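Local coordinates for protein lovastatin nonaketide synthase mokA (Monascus pilosus, PDB 6AD3) that builds the nonaketide chain of monacolin K (lovastatin) as an iterative type I polyketide synthase, represented here by its condensation domain, at residues R294-L308 against D479-V493. The protein carries 1 engineered substitution. Sequence-based numbering, arbitrary orientation.
Sequences RQPNSWKQHEAIARL and DPLLTVKLQSSVYEV
The imidazole of H302 lies between two aliphatic groups of 479-493: S488 CB sits over one face and V493 CG2 over the other, each 3.8 Å from the ring centroid in a CH-pi contact. With CG anti to the carbonyl carbon (chi1 -55°), the ring reaches the turn that follows strand 481-487. A flat, polar ring suits this place, because its two faces take the carbon groups while its edge meets a water, 2.8 Å from H302 NE2, which donates to Y491 O. Beside it, K300 O is gripped by S488 through both the backbone N and OG, the two donors approaching from the same face of the carbonyl plane; a small hydroxyl close to its own backbone makes this double hold possible.

Between 301-307 and 481-487 the antiparallel ladder is regular, with hydrogen-bonded pairs H302–L486, A304–V484 and A306–L482. Their side chains share one face, where the small alanines lie alongside larger aliphatic neighbours and A304 and L486 meet P496 of helix 495-512. On the other face, E303 and K485 run side by side, the carboxylate against the lysine's CE, with E303 OE2 still 4.5 Å from K485 NZ; the extended lysine makes its salt bridge with E471, while a water links NZ to Q301 NE2. Further along, I305 CG2 packs on L481 CD1 at 3.7 Å. L481 CD1 also lies over the centre of the R307 guanidinium, 3.8 Å from R307 CZ. The bend at chi2 (-93°) folds the arginine back, and NH1 donates within the guanidinium plane to D479 O (2.9 Å), so one planar group serves both an apolar and a polar neighbour.

Strand 481-487 lies between 301-307 and 468-473, making 301-307 an outermost strand of the condensation domain's mixed six-stranded sheet, with helix 495-512 packed on the face that holds H302, A304 and L486.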
ATOM      1  N   ARG A 294      14.035   9.523  18.715  1.00 29.77           N
ATOM      2  CA  ARG A 294      13.153   9.636  17.583  1.00 29.16           C
ATOM      3  C   ARG A 294      12.483  11.010  17.577  1.00 28.92           C
ATOM      4  O   ARG A 294      11.959  11.438  18.592  1.00 30.40           O
ATOM      5  CB  ARG A 294      12.091   8.510  17.643  1.00 31.46           C
ATOM      6  CG  ARG A 294      12.699   7.106  17.713  1.00 34.51           C
ATOM      7  CD  ARG A 294      11.629   6.019  17.882  1.00 36.47           C
ATOM      8  NE  ARG A 294      10.674   6.016  16.786  1.00 27.01           N
ATOM      9  CZ  ARG A 294      10.691   5.157  15.782  1.00 24.86           C
ATOM     10  NH1 ARG A 294      11.610   4.236  15.705  1.00 25.35           N
ATOM     11  NH2 ARG A 294       9.815   5.265  14.815  1.00 23.70           N
ATOM     12  N   GLN A 295      12.635  11.743  16.480  1.00 27.84           N
ATOM     13  CA  GLN A 295      12.210  13.139  16.408  1.00 31.11           C
ATOM     14  C   GLN A 295      10.833  13.258  15.726  1.00 30.35           C
ATOM     15  O   GLN A 295      10.759  13.074  14.526  1.00 28.58           O
ATOM     16  CB  GLN A 295      13.252  13.936  15.589  1.00 34.47           C
ATOM     17  CG  GLN A 295      13.594  15.298  16.144  1.00 51.34           C
ATOM     18  CD  GLN A 295      14.130  15.233  17.556  1.00 55.89           C
ATOM     19  OE1 GLN A 295      14.937  14.362  17.892  1.00 62.64           O
ATOM     20  NE2 GLN A 295      13.630  16.112  18.412  1.00 62.72           N
ATOM     21  N   PRO A 296       9.781  13.689  16.473  1.00 26.72           N
ATOM     22  CA  PRO A 296       8.419  13.742  15.924  1.00 29.45           C
ATOM     23  C   PRO A 296       8.364  14.516  14.619  1.00 28.72           C
ATOM     24  O   PRO A 296       8.994  15.561  14.483  1.00 27.97           O
ATOM     25  CB  PRO A 296       7.621  14.422  17.031  1.00 33.95           C
ATOM     26  CG  PRO A 296       8.347  14.033  18.282  1.00 31.61           C
ATOM     27  CD  PRO A 296       9.798  14.061  17.898  1.00 31.22           C
ATOM     28  N   ASN A 297       7.838  13.868  13.591  1.00 24.85           N
ATOM     29  CA  ASN A 297       7.846  14.420  12.241  1.00 25.17           C
ATOM     30  C   ASN A 297       6.568  14.085  11.447  1.00 20.81           C
ATOM     31  O   ASN A 297       6.590  14.132  10.236  1.00 18.90           O
ATOM     32  CB  ASN A 297       9.051  13.861  11.453  1.00 31.72           C
ATOM     33  CG  ASN A 297      10.242  14.810  11.420  1.00 53.60           C
ATOM     34  OD1 ASN A 297      11.070  14.830  12.342  1.00 58.93           O
ATOM     35  ND2 ASN A 297      10.397  15.517  10.303  1.00 53.29           N
ATOM     36  N   SER A 298       5.461  13.794  12.131  1.00 21.24           N
ATOM     37  CA  SER A 298       4.208  13.447  11.454  1.00 20.42           C
ATOM     38  C   SER A 298       4.455  12.377  10.365  1.00 17.57           C
ATOM     39  O   SER A 298       3.766  12.354   9.355  1.00 17.98           O
ATOM     40  CB  SER A 298       3.533  14.691  10.883  1.00 23.70           C
ATOM     41  OG  SER A 298       3.134  15.530  11.959  1.00 23.22           O
ATOM     42  N   TRP A 299       5.310  11.410  10.707  1.00 18.10           N
ATOM     43  CA  TRP A 299       5.567  10.222   9.876  1.00 17.08           C
ATOM     44  C   TRP A 299       6.083  10.618   8.502  1.00 16.74           C
ATOM     45  O   TRP A 299       6.076   9.795   7.577  1.00 16.78           O
ATOM     46  CB  TRP A 299       4.301   9.392   9.711  1.00 15.57           C
ATOM     47  CG  TRP A 299       3.777   8.808  10.931  1.00 15.62           C
ATOM     48  CD1 TRP A 299       4.395   8.720  12.149  1.00 22.56           C
ATOM     49  CD2 TRP A 299       2.514   8.180  11.077  1.00 15.61           C
ATOM     50  NE1 TRP A 299       3.527   8.198  13.075  1.00 18.09           N
ATOM     51  CE2 TRP A 299       2.353   7.875  12.428  1.00 18.35           C
ATOM     52  CE3 TRP A 299       1.466   7.889  10.180  1.00 15.46           C
ATOM     53  CZ2 TRP A 299       1.218   7.244  12.910  1.00 18.64           C
ATOM     54  CZ3 TRP A 299       0.343   7.287  10.654  1.00 16.18           C
ATOM     55  CH2 TRP A 299       0.211   6.987  12.017  1.00 15.93           C
ATOM     56  N   LYS A 300       6.780  11.747   8.423  1.00 15.26           N
ATOM     57  CA  LYS A 300       7.452  12.093   7.193  1.00 17.88           C
ATOM     58  C   LYS A 300       8.517  11.064   6.853  1.00 15.73           C
ATOM     59  O   LYS A 300       9.215  10.579   7.754  1.00 16.71           O
ATOM     60  CB  LYS A 300       8.104  13.488   7.293  1.00 19.50           C
ATOM     61  CG  LYS A 300       8.828  13.875   6.015  1.00 25.15           C
ATOM     62  CD  LYS A 300       9.308  15.306   6.056  1.00 37.64           C
ATOM     63  CE  LYS A 300      10.572  15.445   6.888  1.00 47.65           C
ATOM     64  NZ  LYS A 300      11.737  15.910   6.078  1.00 61.51           N
ATOM     65  N   GLN A 301       8.596  10.680   5.571  1.00 14.72           N
ATOM     66  CA  GLN A 301       9.531   9.649   5.112  1.00 16.47           C
ATOM     67  C   GLN A 301      10.501  10.176   4.074  1.00 18.86           C
ATOM     68  O   GLN A 301      10.173  11.100   3.302  1.00 18.48           O
ATOM     69  CB  GLN A 301       8.787   8.413   4.529  1.00 14.99           C
ATOM     70  CG  GLN A 301       7.958   7.662   5.569  1.00 14.99           C
ATOM     71  CD  GLN A 301       6.894   6.736   4.974  1.00 14.37           C
ATOM     72  OE1 GLN A 301       6.957   5.476   5.132  1.00 17.40           O
ATOM     73  NE2 GLN A 301       6.026   7.306   4.175  1.00 13.40           N
ATOM     74  N   HIS A 302      11.748   9.737   4.185  1.00 17.05           N
ATOM     75  CA  HIS A 302      12.719   9.896   3.101  1.00 18.28           C
ATOM     76  C   HIS A 302      12.653   8.663   2.221  1.00 17.05           C
ATOM     77  O   HIS A 302      12.418   7.576   2.723  1.00 16.34           O
ATOM     78  CB  HIS A 302      14.127  10.034   3.646  1.00 19.06           C
ATOM     79  CG  HIS A 302      14.288  11.135   4.652  1.00 18.09           C
ATOM     80  ND1 HIS A 302      13.954  12.442   4.376  1.00 20.76           N
ATOM     81  CD2 HIS A 302      14.894  11.146   5.859  1.00 23.24           C
ATOM     82  CE1 HIS A 302      14.296  13.204   5.396  1.00 20.75           C
ATOM     83  NE2 HIS A 302      14.857  12.439   6.319  1.00 22.14           N
ATOM     84  N   GLU A 303      12.857   8.833   0.924  1.00 17.08           N
ATOM     85  CA  GLU A 303      12.819   7.662   0.029  1.00 16.73           C
ATOM     86  C   GLU A 303      13.825   7.657  -1.059  1.00 16.57           C
ATOM     87  O   GLU A 303      14.419   8.710  -1.410  1.00 17.73           O
ATOM     88  CB  GLU A 303      11.421   7.472  -0.566  1.00 17.98           C
ATOM     89  CG  GLU A 303      11.070   8.374  -1.684  1.00 18.91           C
ATOM     90  CD  GLU A 303       9.649   8.069  -2.278  1.00 23.14           C
ATOM     91  OE1 GLU A 303       9.502   8.088  -3.518  1.00 20.36           O
ATOM     92  OE2 GLU A 303       8.713   7.736  -1.509  1.00 17.92           O
ATOM     93  N   ALA A 304      14.043   6.468  -1.601  1.00 15.44           N
ATOM     94  CA  ALA A 304      14.885   6.299  -2.774  1.00 17.68           C
ATOM     95  C   ALA A 304      14.298   5.186  -3.630  1.00 17.49           C
ATOM     96  O   ALA A 304      13.655   4.254  -3.123  1.00 17.35           O
ATOM     97  CB  ALA A 304      16.317   5.978  -2.351  1.00 17.77           C
ATOM     98  N   ILE A 305      14.484   5.307  -4.930  1.00 15.54           N
ATOM     99  CA  ILE A 305      13.886   4.387  -5.886  1.00 16.82           C
ATOM    100  C   ILE A 305      14.943   3.911  -6.864  1.00 18.99           C
ATOM    101  O   ILE A 305      15.782   4.707  -7.300  1.00 17.38           O
ATOM    102  CB  ILE A 305      12.792   5.097  -6.727  1.00 16.89           C
ATOM    103  CG1 ILE A 305      11.597   5.445  -5.869  1.00 17.01           C
ATOM    104  CG2 ILE A 305      12.303   4.218  -7.839  1.00 19.58           C
ATOM    105  CD1 ILE A 305      10.586   6.326  -6.571  1.00 21.58           C
ATOM    106  N   ALA A 306      14.915   2.623  -7.183  1.00 15.49           N
ATOM    107  CA  ALA A 306      15.818   2.061  -8.238  1.00 19.17           C
ATOM    108  C   ALA A 306      15.181   0.921  -8.999  1.00 18.66           C
ATOM    109  O   ALA A 306      14.355   0.195  -8.480  1.00 18.14           O
ATOM    110  CB  ALA A 306      17.111   1.595  -7.632  1.00 21.41           C
ATOM    111  N   ARG A 307      15.594   0.769 -10.255  1.00 19.21           N
ATOM    112  CA  ARG A 307      15.292  -0.405 -11.048  1.00 22.39           C
ATOM    113  C   ARG A 307      16.319  -1.459 -10.811  1.00 21.77           C
ATOM    114  O   ARG A 307      17.531  -1.183 -10.851  1.00 22.40           O
ATOM    115  CB  ARG A 307      15.404  -0.063 -12.525  1.00 27.69           C
ATOM    116  CG  ARG A 307      14.291   0.717 -13.021  1.00 34.71           C
ATOM    117  CD  ARG A 307      13.220  -0.155 -13.605  1.00 35.14           C
ATOM    118  NE  ARG A 307      12.227   0.769 -14.058  1.00 28.01           N
ATOM    119  CZ  ARG A 307      10.932   0.590 -14.004  1.00 29.34           C
ATOM    120  NH1 ARG A 307      10.421  -0.608 -13.837  1.00 27.34           N
ATOM    121  NH2 ARG A 307      10.156   1.588 -14.361  1.00 32.10           N
ATOM    122  N   LEU A 308      15.859  -2.690 -10.728  1.00 17.27           N
ATOM    123  CA  LEU A 308      16.749  -3.816 -10.528  1.00 17.65           C
ATOM    124  C   LEU A 308      17.271  -4.258 -11.891  1.00 18.27           C
ATOM    125  O   LEU A 308      16.524  -4.264 -12.868  1.00 21.22           O
ATOM    126  CB  LEU A 308      16.002  -4.958  -9.862  1.00 16.55           C
ATOM    127  CG  LEU A 308      16.820  -6.162  -9.465  1.00 18.32           C
ATOM    128  CD1 LEU A 308      17.837  -5.838  -8.375  1.00 19.50           C
ATOM    129  CD2 LEU A 308      15.895  -7.296  -9.027  1.00 20.33           C
ATOM    130  N   ASP A 479      11.487  -4.231 -15.792  1.00 22.06           N
ATOM    131  CA  ASP A 479      12.349  -4.739 -14.697  1.00 22.61           C
ATOM    132  C   ASP A 479      11.753  -4.315 -13.330  1.00 19.25           C
ATOM    133  O   ASP A 479      11.030  -3.334 -13.226  1.00 18.31           O
ATOM    134  CB  ASP A 479      13.779  -4.199 -14.840  1.00 22.82           C
ATOM    135  CG  ASP A 479      14.443  -4.631 -16.149  1.00 28.11           C
ATOM    136  OD1 ASP A 479      14.155  -5.749 -16.618  1.00 29.18           O
ATOM    137  OD2 ASP A 479      15.234  -3.846 -16.683  1.00 28.32           O
ATOM    138  N   PRO A 480      12.054  -5.053 -12.283  1.00 16.44           N
ATOM    139  CA  PRO A 480      11.445  -4.717 -11.018  1.00 15.98           C
ATOM    140  C   PRO A 480      11.823  -3.292 -10.546  1.00 15.95           C
ATOM    141  O   PRO A 480      12.961  -2.860 -10.715  1.00 17.02           O
ATOM    142  CB  PRO A 480      12.014  -5.785 -10.076  1.00 17.15           C
ATOM    143  CG  PRO A 480      12.407  -6.918 -10.984  1.00 15.46           C
ATOM    144  CD  PRO A 480      12.911  -6.243 -12.203  1.00 15.44           C
ATOM    145  N   LEU A 481      10.866  -2.587  -9.973  1.00 15.26           N
ATOM    146  CA  LEU A 481      11.078  -1.256  -9.464  1.00 17.01           C
ATOM    147  C   LEU A 481      10.979  -1.264  -7.939  1.00 15.45           C
ATOM    148  O   LEU A 481       9.968  -1.670  -7.394  1.00 18.87           O
ATOM    149  CB  LEU A 481      10.026  -0.285 -10.044  1.00 17.56           C
ATOM    150  CG  LEU A 481      10.264   1.205  -9.725  1.00 20.70           C
ATOM    151  CD1 LEU A 481      11.540   1.686 -10.401  1.00 21.75           C
ATOM    152  CD2 LEU A 481       9.052   2.068 -10.124  1.00 25.53           C
ATOM    153  N   LEU A 482      12.039  -0.812  -7.274  1.00 14.28           N
ATOM    154  CA  LEU A 482      12.136  -0.896  -5.833  1.00 16.75           C
ATOM    155  C   LEU A 482      12.068   0.501  -5.249  1.00 14.66           C
ATOM    156  O   LEU A 482      12.882   1.366  -5.609  1.00 16.00           O
ATOM    157  CB  LEU A 482      13.469  -1.552  -5.430  1.00 17.54           C
ATOM    158  CG  LEU A 482      13.738  -3.037  -5.741  1.00 21.07           C
ATOM    159  CD1 LEU A 482      13.354  -3.463  -7.112  1.00 26.64           C
ATOM    160  CD2 LEU A 482      15.185  -3.353  -5.465  1.00 23.39           C
ATOM    161  N   THR A 483      11.226   0.681  -4.224  1.00 13.20           N
ATOM    162  CA  THR A 483      11.124   1.927  -3.491  1.00 13.78           C
ATOM    163  C   THR A 483      11.350   1.608  -2.016  1.00 14.71           C
ATOM    164  O   THR A 483      10.644   0.753  -1.445  1.00 14.86           O
ATOM    165  CB  THR A 483       9.725   2.572  -3.626  1.00 16.94           C
ATOM    166  OG1 THR A 483       9.440   2.775  -5.010  1.00 13.64           O
ATOM    167  CG2 THR A 483       9.644   3.898  -2.897  1.00 17.38           C
ATOM    168  N   VAL A 484      12.323   2.291  -1.404  1.00 13.72           N
ATOM    169  CA  VAL A 484      12.563   2.195   0.042  1.00 13.60           C
ATOM    170  C   VAL A 484      12.236   3.540   0.722  1.00 13.32           C
ATOM    171  O   VAL A 484      12.695   4.638   0.265  1.00 15.69           O
ATOM    172  CB  VAL A 484      14.042   1.836   0.333  1.00 14.97           C
ATOM    173  CG1 VAL A 484      14.331   1.954   1.813  1.00 15.51           C
ATOM    174  CG2 VAL A 484      14.322   0.430  -0.155  1.00 15.37           C
ATOM    175  N   LYS A 485      11.430   3.456   1.772  1.00 13.67           N
ATOM    176  CA  LYS A 485      11.019   4.607   2.573  1.00 13.77           C
ATOM    177  C   LYS A 485      11.476   4.385   3.996  1.00 14.20           C
ATOM    178  O   LYS A 485      11.223   3.324   4.565  1.00 14.62           O
ATOM    179  CB  LYS A 485       9.496   4.765   2.558  1.00 14.76           C
ATOM    180  CG  LYS A 485       8.884   4.921   1.148  1.00 14.39           C
ATOM    181  CD  LYS A 485       7.346   4.993   1.202  1.00 14.74           C
ATOM    182  CE  LYS A 485       6.720   5.320  -0.155  1.00 14.51           C
ATOM    183  NZ  LYS A 485       5.233   5.168  -0.122  1.00 13.71           N
ATOM    184  N   LEU A 486      12.113   5.404   4.571  1.00 13.17           N
ATOM    185  CA  LEU A 486      12.556   5.396   5.975  1.00 14.90           C
ATOM    186  C   LEU A 486      11.974   6.596   6.729  1.00 13.80           C
ATOM    187  O   LEU A 486      11.787   7.686   6.153  1.00 15.40           O
ATOM    188  CB  LEU A 486      14.077   5.427   6.047  1.00 14.62           C
ATOM    189  CG  LEU A 486      14.820   4.357   5.274  1.00 15.60           C
ATOM    190  CD1 LEU A 486      16.333   4.582   5.388  1.00 18.58           C
ATOM    191  CD2 LEU A 486      14.444   2.969   5.831  1.00 18.60           C
ATOM    192  N   GLN A 487      11.610   6.386   7.995  1.00 14.79           N
ATOM    193  CA  GLN A 487      11.077   7.473   8.803  1.00 15.46           C
ATOM    194  C   GLN A 487      12.171   8.538   9.011  1.00 16.66           C
ATOM    195  O   GLN A 487      13.266   8.213   9.492  1.00 16.24           O
ATOM    196  CB  GLN A 487      10.626   6.956  10.175  1.00 17.27           C
ATOM    197  CG  GLN A 487       9.392   6.096  10.164  1.00 15.65           C
ATOM    198  CD  GLN A 487       8.118   6.858   9.804  1.00 16.56           C
ATOM    199  OE1 GLN A 487       7.270   6.357   9.029  1.00 19.14           O
ATOM    200  NE2 GLN A 487       7.965   8.052  10.364  1.00 15.20           N
ATOM    201  N   SER A 488      11.847   9.794   8.718  1.00 17.21           N
ATOM    202  CA  SER A 488      12.776  10.930   8.951  1.00 17.86           C
ATOM    203  C   SER A 488      13.003  11.118  10.458  1.00 19.64           C
ATOM    204  O   SER A 488      14.019  11.663  10.872  1.00 21.20           O
ATOM    205  CB  SER A 488      12.204  12.210   8.317  1.00 19.88           C
ATOM    206  OG  SER A 488      11.028  12.609   8.996  1.00 20.37           O
ATOM    207  N   SER A 489      12.119  10.569  11.276  1.00 19.13           N
ATOM    208  CA  SER A 489      12.260  10.676  12.735  1.00 20.50           C
ATOM    209  C   SER A 489      13.448   9.898  13.245  1.00 21.50           C
ATOM    210  O   SER A 489      13.940  10.151  14.335  1.00 21.03           O
ATOM    211  CB  SER A 489      10.973  10.199  13.426  1.00 22.14           C
ATOM    212  OG  SER A 489      10.715   8.838  13.145  1.00 19.97           O
ATOM    213  N   VAL A 490      13.918   8.956  12.445  1.00 18.60           N
ATOM    214  CA  VAL A 490      14.977   8.045  12.849  1.00 21.05           C
ATOM    215  C   VAL A 490      16.175   8.157  11.910  1.00 22.70           C
ATOM    216  O   VAL A 490      17.297   7.865  12.323  1.00 22.41           O
ATOM    217  CB  VAL A 490      14.486   6.574  12.801  1.00 21.71           C
ATOM    218  CG1 VAL A 490      15.601   5.625  13.211  1.00 26.66           C
ATOM    219  CG2 VAL A 490      13.291   6.394  13.712  1.00 25.29           C
ATOM    220  N   TYR A 491      15.890   8.354  10.610  1.00 19.61           N
ATOM    221  CA  TYR A 491      16.889   8.183   9.547  1.00 19.47           C
ATOM    222  C   TYR A 491      17.144   9.450   8.788  1.00 20.50           C
ATOM    223  O   TYR A 491      16.325  10.389   8.801  1.00 22.07           O
ATOM    224  CB  TYR A 491      16.472   7.058   8.559  1.00 19.18           C
ATOM    225  CG  TYR A 491      16.427   5.696   9.211  1.00 17.11           C
ATOM    226  CD1 TYR A 491      17.592   5.061   9.572  1.00 18.38           C
ATOM    227  CD2 TYR A 491      15.234   5.143   9.630  1.00 18.88           C
ATOM    228  CE1 TYR A 491      17.582   3.839  10.177  1.00 21.78           C
ATOM    229  CE2 TYR A 491      15.206   3.907  10.253  1.00 19.47           C
ATOM    230  CZ  TYR A 491      16.395   3.289  10.572  1.00 21.82           C
ATOM    231  OH  TYR A 491      16.402   2.070  11.203  1.00 22.58           O
ATOM    232  N   GLU A 492      18.299   9.484   8.122  1.00 22.84           N
ATOM    233  CA  GLU A 492      18.732  10.656   7.374  1.00 26.12           C
ATOM    234  C   GLU A 492      18.348  10.556   5.904  1.00 24.85           C
ATOM    235  O   GLU A 492      18.129   9.463   5.372  1.00 19.26           O
ATOM    236  CB  GLU A 492      20.275  10.817   7.471  1.00 31.15           C
ATOM    237  CG  GLU A 492      20.812  10.868   8.883  1.00 36.54           C
ATOM    238  CD  GLU A 492      19.939  11.709   9.792  1.00 44.51           C
ATOM    239  OE1 GLU A 492      19.524  11.214  10.866  1.00 60.22           O
ATOM    240  OE2 GLU A 492      19.547  12.810   9.368  1.00 41.87           O
ATOM    241  N   VAL A 493      18.507  11.678   5.213  1.00 22.31           N
ATOM    242  CA  VAL A 493      18.083  11.808   3.824  1.00 21.66           C
ATOM    243  C   VAL A 493      18.819  10.814   2.892  1.00 20.59           C
ATOM    244  O   VAL A 493      18.228  10.296   1.926  1.00 19.87           O
ATOM    245  CB  VAL A 493      18.319  13.252   3.347  1.00 24.31           C
ATOM    246  CG1 VAL A 493      18.259  13.350   1.843  1.00 26.48           C
ATOM    247  CG2 VAL A 493      17.287  14.181   3.992  1.00 29.51           C
TER
HETATM  248  O   HOH W   1       9.202  10.420  10.575  1.00 20.07           O
HETATM  249  O   HOH W   2       4.300   6.133   2.487  1.00 14.85           O
HETATM  250  O   HOH W   3      15.776  13.323   8.794  1.00 26.08           O
HETATM  251  O   HOH W   4      15.837  10.724   0.463  1.00 23.05           O